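Oxidoreductase protein (Agrobacterium radiobacter, PDB 5UI9) probably acts as an NAD-dependent oxidoreductase of the GFO/IDH/MocA family, binding the dinucleotide through a Rossmann fold and a small hydroxy acid beside its nicotinamide. Local coordinates at residues 23-29 against 299-303; 92-98 against 119-125. All blocks are in the same frame, centred on the assembly; numbering follows the deposited sequence.

Interaction 1: residues 23-29 against 299-303. With MG (magnesium ion), chain E.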
ATOM      1  N   ALA A  23      30.089  15.332   8.886  1.00 31.90           N
ATOM      2  CA  ALA A  23      29.303  16.363   8.198  1.00 31.74           C
ATOM      3  C   ALA A  23      29.591  17.783   8.700  1.00 32.08           C
ATOM      4  O   ALA A  23      29.653  18.713   7.899  1.00 32.34           O
ATOM      5  CB  ALA A  23      27.817  16.060   8.300  1.00 30.38           C
ATOM      6  N   TRP A  24      29.769  17.948  10.008  1.00 32.21           N
ATOM      7  CA  TRP A  24      30.086  19.277  10.564  1.00 33.91           C
ATOM      8  C   TRP A  24      31.394  19.850  10.013  1.00 36.28           C
ATOM      9  O   TRP A  24      31.513  21.063   9.850  1.00 37.30           O
ATOM     10  CB  TRP A  24      30.129  19.267  12.097  1.00 32.75           C
ATOM     11  CG  TRP A  24      28.785  19.247  12.748  1.00 31.61           C
ATOM     12  CD1 TRP A  24      28.326  18.321  13.630  1.00 31.76           C
ATOM     13  CD2 TRP A  24      27.732  20.205  12.592  1.00 31.30           C
ATOM     14  NE1 TRP A  24      27.051  18.628  14.024  1.00 31.37           N
ATOM     15  CE2 TRP A  24      26.662  19.780  13.401  1.00 31.36           C
ATOM     16  CE3 TRP A  24      27.583  21.372  11.837  1.00 31.82           C
ATOM     17  CZ2 TRP A  24      25.460  20.477  13.474  1.00 31.72           C
ATOM     18  CZ3 TRP A  24      26.393  22.064  11.913  1.00 31.57           C
ATOM     19  CH2 TRP A  24      25.346  21.619  12.726  1.00 31.42           C
ATOM     20  N   LYS A  25      32.361  18.982   9.733  1.00 39.65           N
ATOM     21  CA  LYS A  25      33.610  19.393   9.090  1.00 43.24           C
ATOM     22  C   LYS A  25      33.324  19.958   7.692  1.00 42.34           C
ATOM     23  O   LYS A  25      33.776  21.056   7.376  1.00 40.90           O
ATOM     24  CB  LYS A  25      34.607  18.218   9.068  1.00 47.38           C
ATOM     25  CG  LYS A  25      35.958  18.504   8.417  1.00 53.06           C
ATOM     26  CD  LYS A  25      37.146  18.035   9.263  1.00 58.64           C
ATOM     27  CE  LYS A  25      37.098  16.560   9.665  1.00 60.84           C
ATOM     28  NZ  LYS A  25      36.925  15.650   8.504  1.00 60.60           N
ATOM     29  N   ASP A  26      32.537  19.229   6.895  1.00 40.78           N
ATOM     30  CA  ASP A  26      32.097  19.688   5.561  1.00 41.25           C
ATOM     31  C   ASP A  26      31.182  20.920   5.574  1.00 40.11           C
ATOM     32  O   ASP A  26      31.137  21.638   4.591  1.00 40.23           O
ATOM     33  CB  ASP A  26      31.341  18.576   4.806  1.00 40.48           C
ATOM     34  CG  ASP A  26      32.243  17.446   4.316  1.00 42.68           C
ATOM     35  OD1 ASP A  26      33.488  17.564   4.348  1.00 42.70           O
ATOM     36  OD2 ASP A  26      31.676  16.416   3.884  1.00 44.29           O
ATOM     37  N   VAL A  27      30.413  21.136   6.639  1.00 39.71           N
ATOM     38  CA  VAL A  27      29.509  22.293   6.701  1.00 40.65           C
ATOM     39  C   VAL A  27      30.322  23.585   6.619  1.00 42.25           C
ATOM     40  O   VAL A  27      31.321  23.735   7.323  1.00 42.64           O
ATOM     41  CB  VAL A  27      28.650  22.311   7.999  1.00 40.36           C
ATOM     42  CG1 VAL A  27      27.985  23.675   8.216  1.00 40.17           C
ATOM     43  CG2 VAL A  27      27.595  21.202   7.974  1.00 38.49           C
ATOM     44  N   LYS A  28      29.869  24.501   5.770  1.00 42.52           N
ATOM     45  CA  LYS A  28      30.438  25.842   5.688  1.00 46.36           C
ATOM     46  C   LYS A  28      29.701  26.815   6.612  1.00 43.50           C
ATOM     47  O   LYS A  28      28.476  26.948   6.547  1.00 40.57           O
ATOM     48  CB  LYS A  28      30.445  26.340   4.235  1.00 51.71           C
ATOM     49  CG  LYS A  28      31.644  25.808   3.456  1.00 57.67           C
ATOM     50  CD  LYS A  28      31.392  25.695   1.960  1.00 61.87           C
ATOM     51  CE  LYS A  28      32.597  25.090   1.249  1.00 64.07           C
ATOM     52  NZ  LYS A  28      32.177  24.290   0.068  1.00 67.67           N
ATOM     53  N   GLY A  29      30.475  27.487   7.467  1.00 42.74           N
ATOM     54  CA  GLY A  29      29.954  28.439   8.441  1.00 43.10           C
ATOM     55  C   GLY A  29      29.796  27.875   9.844  1.00 41.95           C
ATOM     56  O   GLY A  29      29.292  28.570  10.730  1.00 42.03           O
ATOM     57  N   GLN A 299      22.399  19.705   8.270  1.00 30.85           N
ATOM     58  CA  GLN A 299      23.319  20.486   9.107  1.00 32.32           C
ATOM     59  C   GLN A 299      23.765  21.801   8.439  1.00 32.75           C
ATOM     60  O   GLN A 299      23.940  22.811   9.126  1.00 33.21           O
ATOM     61  CB  GLN A 299      24.499  19.621   9.573  1.00 32.52           C
ATOM     62  CG  GLN A 299      24.044  18.573  10.595  1.00 32.68           C
ATOM     63  CD  GLN A 299      25.143  17.670  11.135  1.00 32.25           C
ATOM     64  OE1 GLN A 299      24.852  16.770  11.917  1.00 33.04           O
ATOM     65  NE2 GLN A 299      26.401  17.911  10.744  1.00 31.37           N
ATOM     66  N   GLN A 300      23.906  21.806   7.113  1.00 32.93           N
ATOM     67  CA  GLN A 300      24.081  23.064   6.371  1.00 33.79           C
ATOM     68  C   GLN A 300      22.824  23.926   6.447  1.00 34.85           C
ATOM     69  O   GLN A 300      22.918  25.153   6.584  1.00 35.07           O
ATOM     70  CB  GLN A 300      24.439  22.821   4.893  1.00 35.23           C
ATOM     71  CG  GLN A 300      24.919  24.074   4.155  1.00 35.43           C
ATOM     72  CD  GLN A 300      26.228  24.594   4.704  1.00 35.95           C
ATOM     73  OE1 GLN A 300      27.256  23.943   4.567  1.00 36.62           O
ATOM     74  NE2 GLN A 300      26.198  25.763   5.344  1.00 36.12           N
ATOM     75  N   HIS A 301      21.661  23.287   6.334  1.00 33.59           N
ATOM     76  CA  HIS A 301      20.375  23.974   6.455  1.00 34.18           C
ATOM     77  C   HIS A 301      20.265  24.662   7.818  1.00 35.89           C
ATOM     78  O   HIS A 301      19.974  25.859   7.882  1.00 37.23           O
ATOM     79  CB  HIS A 301      19.220  22.994   6.218  1.00 33.96           C
ATOM     80  CG  HIS A 301      17.862  23.561   6.494  1.00 33.57           C
ATOM     81  ND1 HIS A 301      17.194  24.372   5.603  1.00 34.85           N
ATOM     82  CD2 HIS A 301      17.029  23.401   7.551  1.00 33.28           C
ATOM     83  CE1 HIS A 301      16.017  24.700   6.103  1.00 34.51           C
ATOM     84  NE2 HIS A 301      15.892  24.123   7.285  1.00 33.51           N
ATOM     85  N   TRP A 302      20.528  23.915   8.890  1.00 35.31           N
ATOM     86  CA  TRP A 302      20.570  24.480  10.249  1.00 35.90           C
ATOM     87  C   TRP A 302      21.463  25.720  10.326  1.00 37.48           C
ATOM     88  O   TRP A 302      21.046  26.759  10.833  1.00 36.59           O
ATOM     89  CB  TRP A 302      21.064  23.439  11.262  1.00 35.25           C
ATOM     90  CG  TRP A 302      21.482  24.032  12.598  1.00 34.92           C
ATOM     91  CD1 TRP A 302      22.753  24.372  12.990  1.00 35.70           C
ATOM     92  CD2 TRP A 302      20.624  24.361  13.695  1.00 34.56           C
ATOM     93  NE1 TRP A 302      22.733  24.903  14.260  1.00 36.36           N
ATOM     94  CE2 TRP A 302      21.440  24.904  14.719  1.00 36.41           C
ATOM     95  CE3 TRP A 302      19.245  24.254  13.915  1.00 33.77           C
ATOM     96  CZ2 TRP A 302      20.918  25.322  15.956  1.00 36.36           C
ATOM     97  CZ3 TRP A 302      18.726  24.678  15.136  1.00 34.76           C
ATOM     98  CH2 TRP A 302      19.562  25.205  16.143  1.00 35.34           C
ATOM     99  N   THR A 303      22.692  25.571   9.831  1.00 37.82           N
ATOM    100  CA  THR A 303      23.708  26.617   9.858  1.00 38.47           C
ATOM    101  C   THR A 303      23.290  27.874   9.088  1.00 39.65           C
ATOM    102  O   THR A 303      23.471  28.992   9.587  1.00 39.71           O
ATOM    103  CB  THR A 303      25.045  26.076   9.307  1.00 39.24           C
ATOM    104  OG1 THR A 303      25.442  24.933  10.081  1.00 36.96           O
ATOM    105  CG2 THR A 303      26.150  27.144   9.351  1.00 40.15           C
TER
HETATM  106 MG    MG E 403      32.659  22.971   9.087  1.00 40.09          MG
HETATM  107  O   HOH W   1      34.297  24.484   8.404  1.00 44.42           O
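Gln299 lies flat across the indole of Trp24 where the end of helix 17-26, the first helix of the Rossmann fold, packs against helix 289-308. This is the tight part of the contact. The Gln299 amide stacks on the ring with the two planes 15° apart, its NE2 3.1 Å above the ring plane, and its CB makes a CH-pi contact over the six-membered ring. The chain is extended beyond CG (chi2 -179°), which lays CB, CG and the amide along a single ring face; NE2 then bonds to Gln20 O, while Trp24 NE1 turns to Asp72. At the indole edge Thr303 OG1 lies in the ring plane, 3.5 Å from Trp24 CZ3, held there by its hydrogen bond to Gln299 O, and Val27 CG1 meets the same hydroxyl tip to tip.

On the side where the exposed Lys28 chain extends outward, packing gives way to polar bonds. The Gln300 amide pairs with the backbone of Lys28: OE1 accepts the N-H and NE2 donates to the carbonyl. Beside this turn, Trp24 O and Val27 O bind a magnesium ion with Ala30 O and a water. The straighter Gln300 bond runs from NE2 to Lys28 O, 2.8 Å at 174°.

Interaction 2: residues 92-98 against 119-125; sequences VPAICQK and IPLMVHE. With NAD (nicotinamide-adenine-dinucleotide), chain C; 8A1 ((2S)-2,3-dihydroxy-2-methylpropanoic acid), chain D.
Gln97 NE2 sits 3.4 Å above one face of the His124 imidazole, displaced toward the rim, with amide and ring planes 24° apart. From there it donates to the nicotinamide carboxamide oxygen, NE2 to NAD O7N being 3.2 Å, and it also bonds to Gln20 OE1. The other end of the same amide is used as well: Gln97 OE1 accepts the Lys98 N-H, folding the side chain back onto the next backbone N-H. Lys98 CG passes His124 O, and bends at chi2 (64°) and chi3 (63°) then turn NZ to the bound acid. There NZ lies 2.7 Å from 8A1 O and 3.0 Å from NAD O2D, with a salt bridge to Asp178, so the ammonium joins cofactor, acid and protein. Lys98 O accepts both hydroxyls of the nicotinamide ribose, with NAD O3D 2.6 Å away.

Behind this shell, strands 94-97 and 121-124 run parallel, Ala94 beside Leu121, Ile95 beside Met122 and Cys96 beside Val123. Four backbone bonds alternate between them, from Ala94 N to Pro120 O through to His124 N to Cys96 O at 2.7 Å. Ile95 and Met122 lie side by side on the face that meets Trp302, and Ile95 CG2 also reaches the edge of the His124 ring. On the other face, Leu121 CD1 comes 4.0 Å from Ala94 CB, where helix 80-89 covers the sheet. Helix 104-116 connects the strands in a beta-alpha-beta unit of the Rossmann fold, at whose C-terminal strand ends these residues contribute to the nicotinamide site.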
ATOM      1  N   VAL A  92      21.170  28.448  24.481  1.00 42.55           N
ATOM      2  CA  VAL A  92      21.974  27.880  23.412  1.00 41.09           C
ATOM      3  C   VAL A  92      21.020  27.226  22.411  1.00 40.00           C
ATOM      4  O   VAL A  92      20.257  26.336  22.791  1.00 39.64           O
ATOM      5  CB  VAL A  92      22.969  26.837  23.967  1.00 41.42           C
ATOM      6  CG1 VAL A  92      23.696  26.110  22.842  1.00 40.43           C
ATOM      7  CG2 VAL A  92      23.968  27.514  24.900  1.00 42.47           C
ATOM      8  N   PRO A  93      21.038  27.680  21.134  1.00 38.37           N
ATOM      9  CA  PRO A  93      20.278  27.007  20.080  1.00 37.16           C
ATOM     10  C   PRO A  93      20.595  25.514  20.000  1.00 34.85           C
ATOM     11  O   PRO A  93      21.760  25.123  20.119  1.00 32.81           O
ATOM     12  CB  PRO A  93      20.737  27.726  18.809  1.00 37.40           C
ATOM     13  CG  PRO A  93      21.106  29.107  19.275  1.00 38.43           C
ATOM     14  CD  PRO A  93      21.552  28.991  20.694  1.00 38.74           C
ATOM     15  N   ALA A  94      19.562  24.698  19.791  1.00 34.42           N
ATOM     16  CA  ALA A  94      19.676  23.250  19.950  1.00 33.42           C
ATOM     17  C   ALA A  94      19.177  22.466  18.744  1.00 33.18           C
ATOM     18  O   ALA A  94      18.112  22.758  18.196  1.00 32.32           O
ATOM     19  CB  ALA A  94      18.918  22.803  21.193  1.00 33.29           C
ATOM     20  N   ILE A  95      19.962  21.462  18.359  1.00 33.46           N
ATOM     21  CA  ILE A  95      19.527  20.407  17.449  1.00 33.62           C
ATOM     22  C   ILE A  95      19.317  19.147  18.288  1.00 33.08           C
ATOM     23  O   ILE A  95      20.118  18.855  19.179  1.00 33.11           O
ATOM     24  CB  ILE A  95      20.576  20.126  16.351  1.00 33.45           C
ATOM     25  CG1 ILE A  95      20.899  21.404  15.564  1.00 33.97           C
ATOM     26  CG2 ILE A  95      20.083  19.031  15.409  1.00 33.20           C
ATOM     27  CD1 ILE A  95      22.156  21.314  14.726  1.00 33.87           C
ATOM     28  N   CYS A  96      18.250  18.403  17.991  1.00 32.72           N
ATOM     29  CA  CYS A  96      17.916  17.185  18.725  1.00 32.29           C
ATOM     30  C   CYS A  96      17.580  16.044  17.768  1.00 30.89           C
ATOM     31  O   CYS A  96      16.754  16.200  16.873  1.00 31.41           O
ATOM     32  CB  CYS A  96      16.736  17.434  19.641  1.00 32.64           C
ATOM     33  SG  CYS A  96      16.457  16.064  20.777  1.00 32.38           S
ATOM     34  N   GLN A  97      18.232  14.905  17.955  1.00 29.72           N
ATOM     35  CA  GLN A  97      17.973  13.718  17.132  1.00 29.18           C
ATOM     36  C   GLN A  97      16.568  13.155  17.316  1.00 29.37           C
ATOM     37  O   GLN A  97      15.901  13.422  18.315  1.00 30.67           O
ATOM     38  CB  GLN A  97      19.018  12.619  17.405  1.00 28.79           C
ATOM     39  CG  GLN A  97      20.132  12.544  16.368  1.00 28.95           C
ATOM     40  CD  GLN A  97      19.658  12.008  15.031  1.00 28.27           C
ATOM     41  OE1 GLN A  97      18.505  11.575  14.895  1.00 27.08           O
ATOM     42  NE2 GLN A  97      20.539  12.040  14.031  1.00 27.50           N
ATOM     43  N   LYS A  98      16.129  12.372  16.332  1.00 30.50           N
ATOM     44  CA  LYS A  98      14.911  11.570  16.468  1.00 30.61           C
ATOM     45  C   LYS A  98      15.245  10.308  17.278  1.00 31.57           C
ATOM     46  O   LYS A  98      16.427   9.977  17.412  1.00 32.97           O
ATOM     47  CB  LYS A  98      14.252  11.207  15.116  1.00 31.03           C
ATOM     48  CG  LYS A  98      15.140  10.764  13.950  1.00 31.03           C
ATOM     49  CD  LYS A  98      15.905   9.458  14.151  1.00 31.41           C
ATOM     50  CE  LYS A  98      14.983   8.252  14.312  1.00 31.73           C
ATOM     51  NZ  LYS A  98      15.728   6.969  14.196  1.00 31.61           N
ATOM     52  N   ILE A 119      15.036  30.634  21.579  1.00 46.88           N
ATOM     53  CA  ILE A 119      16.124  29.926  20.902  1.00 46.20           C
ATOM     54  C   ILE A 119      15.556  28.962  19.853  1.00 43.73           C
ATOM     55  O   ILE A 119      14.495  28.365  20.069  1.00 41.93           O
ATOM     56  CB  ILE A 119      17.057  29.157  21.870  1.00 48.25           C
ATOM     57  CG1 ILE A 119      16.290  28.146  22.744  1.00 48.66           C
ATOM     58  CG2 ILE A 119      17.832  30.138  22.743  1.00 50.54           C
ATOM     59  CD1 ILE A 119      17.057  26.866  23.000  1.00 47.65           C
ATOM     60  N   PRO A 120      16.241  28.832  18.704  1.00 41.14           N
ATOM     61  CA  PRO A 120      15.828  27.827  17.728  1.00 39.55           C
ATOM     62  C   PRO A 120      15.954  26.389  18.251  1.00 37.61           C
ATOM     63  O   PRO A 120      16.868  26.076  19.031  1.00 35.25           O
ATOM     64  CB  PRO A 120      16.791  28.055  16.555  1.00 39.66           C
ATOM     65  CG  PRO A 120      17.243  29.460  16.691  1.00 41.40           C
ATOM     66  CD  PRO A 120      17.277  29.734  18.160  1.00 41.83           C
ATOM     67  N   LEU A 121      15.017  25.540  17.836  1.00 36.67           N
ATOM     68  CA  LEU A 121      15.071  24.107  18.107  1.00 35.17           C
ATOM     69  C   LEU A 121      14.736  23.381  16.815  1.00 35.03           C
ATOM     70  O   LEU A 121      13.646  23.570  16.274  1.00 34.92           O
ATOM     71  CB  LEU A 121      14.065  23.720  19.195  1.00 35.55           C
ATOM     72  CG  LEU A 121      13.923  22.225  19.525  1.00 34.64           C
ATOM     73  CD1 LEU A 121      15.237  21.653  20.043  1.00 34.13           C
ATOM     74  CD2 LEU A 121      12.797  22.004  20.526  1.00 35.11           C
ATOM     75  N   MET A 122      15.668  22.561  16.332  1.00 34.27           N
ATOM     76  CA  MET A 122      15.455  21.740  15.144  1.00 35.00           C
ATOM     77  C   MET A 122      15.583  20.275  15.518  1.00 34.15           C
ATOM     78  O   MET A 122      16.508  19.895  16.231  1.00 36.07           O
ATOM     79  CB  MET A 122      16.483  22.066  14.053  1.00 33.80           C
ATOM     80  CG  MET A 122      16.215  21.340  12.738  1.00 34.18           C
ATOM     81  SD  MET A 122      17.454  21.595  11.459  1.00 33.41           S
ATOM     82  CE  MET A 122      18.765  20.513  12.007  1.00 32.82           C
ATOM     83  N   VAL A 123      14.671  19.455  15.004  1.00 33.06           N
ATOM     84  CA  VAL A 123      14.821  18.010  15.102  1.00 32.22           C
ATOM     85  C   VAL A 123      15.679  17.551  13.932  1.00 30.40           C
ATOM     86  O   VAL A 123      15.439  17.941  12.782  1.00 28.78           O
ATOM     87  CB  VAL A 123      13.459  17.287  15.121  1.00 33.53           C
ATOM     88  CG1 VAL A 123      13.644  15.768  15.223  1.00 32.47           C
ATOM     89  CG2 VAL A 123      12.630  17.816  16.284  1.00 34.70           C
ATOM     90  N   HIS A 124      16.698  16.746  14.218  1.00 29.55           N
ATOM     91  CA  HIS A 124      17.502  16.166  13.154  1.00 30.49           C
ATOM     92  C   HIS A 124      16.653  15.047  12.531  1.00 30.55           C
ATOM     93  O   HIS A 124      16.744  13.885  12.917  1.00 30.37           O
ATOM     94  CB  HIS A 124      18.858  15.665  13.667  1.00 30.18           C
ATOM     95  CG  HIS A 124      19.814  15.274  12.580  1.00 30.70           C
ATOM     96  ND1 HIS A 124      21.061  15.846  12.452  1.00 29.88           N
ATOM     97  CD2 HIS A 124      19.710  14.362  11.580  1.00 29.84           C
ATOM     98  CE1 HIS A 124      21.684  15.303  11.423  1.00 31.12           C
ATOM     99  NE2 HIS A 124      20.883  14.405  10.869  1.00 29.84           N
ATOM    100  N   GLU A 125      15.799  15.446  11.594  1.00 30.53           N
ATOM    101  CA  GLU A 125      14.943  14.539  10.852  1.00 30.83           C
ATOM    102  C   GLU A 125      15.378  14.610   9.383  1.00 30.78           C
ATOM    103  O   GLU A 125      14.921  15.482   8.632  1.00 29.81           O
ATOM    104  CB  GLU A 125      13.480  14.957  11.057  1.00 31.98           C
ATOM    105  CG  GLU A 125      12.450  14.137  10.300  1.00 33.10           C
ATOM    106  CD  GLU A 125      12.718  12.642  10.358  1.00 33.05           C
ATOM    107  OE1 GLU A 125      12.606  12.051  11.455  1.00 32.64           O
ATOM    108  OE2 GLU A 125      13.064  12.076   9.302  1.00 33.03           O
TER
HETATM  109  PA  NAD C 401      24.366   5.107  20.571  1.00 34.28           P
HETATM  110  O1A NAD C 401      23.913   4.390  21.825  1.00 33.91           O
HETATM  111  O2A NAD C 401      25.343   4.450  19.636  1.00 29.96           O
HETATM  112  O5B NAD C 401      24.968   6.527  20.995  1.00 34.76           O
HETATM  113  C5B NAD C 401      24.449   7.299  22.070  1.00 36.37           C
HETATM  114  C4B NAD C 401      25.638   7.895  22.809  1.00 35.62           C
HETATM  115  O4B NAD C 401      25.169   8.904  23.696  1.00 36.73           O
HETATM  116  C3B NAD C 401      26.378   6.868  23.653  1.00 36.61           C
HETATM  117  O3B NAD C 401      27.781   6.934  23.361  1.00 37.01           O
HETATM  118  C2B NAD C 401      26.072   7.243  25.096  1.00 37.14           C
HETATM  119  O2B NAD C 401      27.187   7.003  25.955  1.00 36.63           O
HETATM  120  C1B NAD C 401      25.754   8.725  24.985  1.00 38.09           C
HETATM  121  N9A NAD C 401      24.812   9.303  25.972  1.00 39.45           N
HETATM  122  C8A NAD C 401      23.590   8.850  26.316  1.00 38.97           C
HETATM  123  N7A NAD C 401      23.022   9.683  27.227  1.00 38.49           N
HETATM  124  C5A NAD C 401      23.879  10.694  27.460  1.00 39.04           C
HETATM  125  C6A NAD C 401      23.919  11.918  28.304  1.00 38.04           C
HETATM  126  N6A NAD C 401      22.892  12.248  29.117  1.00 38.01           N
HETATM  127  N1A NAD C 401      25.021  12.702  28.231  1.00 37.78           N
HETATM  128  C2A NAD C 401      26.070  12.407  27.436  1.00 36.38           C
HETATM  129  N3A NAD C 401      26.096  11.315  26.648  1.00 36.24           N
HETATM  130  C4A NAD C 401      25.054  10.442  26.616  1.00 38.31           C
HETATM  131  O3  NAD C 401      23.055   5.548  19.752  1.00 33.01           O
HETATM  132  PN  NAD C 401      23.041   5.825  18.160  1.00 31.79           P
HETATM  133  O1N NAD C 401      22.851   4.528  17.413  1.00 33.07           O
HETATM  134  O2N NAD C 401      24.199   6.718  17.798  1.00 37.16           O
HETATM  135  O5D NAD C 401      21.662   6.626  18.066  1.00 29.76           O
HETATM  136  C5D NAD C 401      21.518   7.870  18.740  1.00 29.79           C
HETATM  137  C4D NAD C 401      20.274   8.554  18.208  1.00 29.73           C
HETATM  138  O4D NAD C 401      20.439   8.771  16.803  1.00 32.39           O
HETATM  139  C3D NAD C 401      19.025   7.706  18.400  1.00 30.53           C
HETATM  140  O3D NAD C 401      17.973   8.505  18.954  1.00 29.42           O
HETATM  141  C2D NAD C 401      18.678   7.212  17.006  1.00 31.52           C
HETATM  142  O2D NAD C 401      17.271   7.110  16.780  1.00 30.72           O
HETATM  143  C1D NAD C 401      19.297   8.278  16.105  1.00 31.73           C
HETATM  144  N1N NAD C 401      19.674   7.834  14.750  1.00 31.52           N
HETATM  145  C2N NAD C 401      19.318   8.635  13.729  1.00 29.68           C
HETATM  146  C3N NAD C 401      19.618   8.330  12.410  1.00 31.66           C
HETATM  147  C7N NAD C 401      19.177   9.284  11.334  1.00 34.18           C
HETATM  148  O7N NAD C 401      19.164  10.489  11.574  1.00 33.59           O
HETATM  149  N7N NAD C 401      18.809   8.822  10.136  1.00 31.85           N
HETATM  150  C4N NAD C 401      20.312   7.149  12.143  1.00 32.63           C
HETATM  151  C5N NAD C 401      20.684   6.325  13.207  1.00 32.74           C
HETATM  152  C6N NAD C 401      20.360   6.693  14.513  1.00 30.17           C
HETATM  153  OXT 8A1 D 402      18.109   6.071   9.994  1.00 31.39           O
HETATM  154  C   8A1 D 402      17.550   5.767  11.075  1.00 33.73           C
HETATM  155  O   8A1 D 402      16.993   6.618  11.803  1.00 33.42           O
HETATM  156  CA  8A1 D 402      17.532   4.326  11.514  1.00 33.73           C
HETATM  157  CB  8A1 D 402      16.208   3.741  11.025  1.00 33.14           C
HETATM  158  O1  8A1 D 402      16.153   2.323  11.212  1.00 31.24           O
HETATM  159  O2  8A1 D 402      17.612   4.252  12.948  1.00 33.85           O
HETATM  160  C3  8A1 D 402      18.740   3.584  10.939  1.00 33.10           C

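Both contacts are largely buried, but interaction 2 lies deeper, its centre about 11 Å from that of the chain, against about 17 Å for interaction 1, which has one side toward solvent. Helix 289-308 connects them: Trp302 CD2 approaches Ile95 CG1 to 3.5 Å, and Gln299 OE1 comes equally close to His124 CE1. One helix thus packs on both a Rossmann helix end and the sheet. Both segments of interaction 2 lie in sequence between those of interaction 1. Segments 23-29 and 299-303 join through side-chain packing and one glutamine's bonds to the backbone, with the magnesium held on the 23-29 side alone, whereas 92-98 and 119-125 join through regular backbone bonds that end at the NAD and acid pocket.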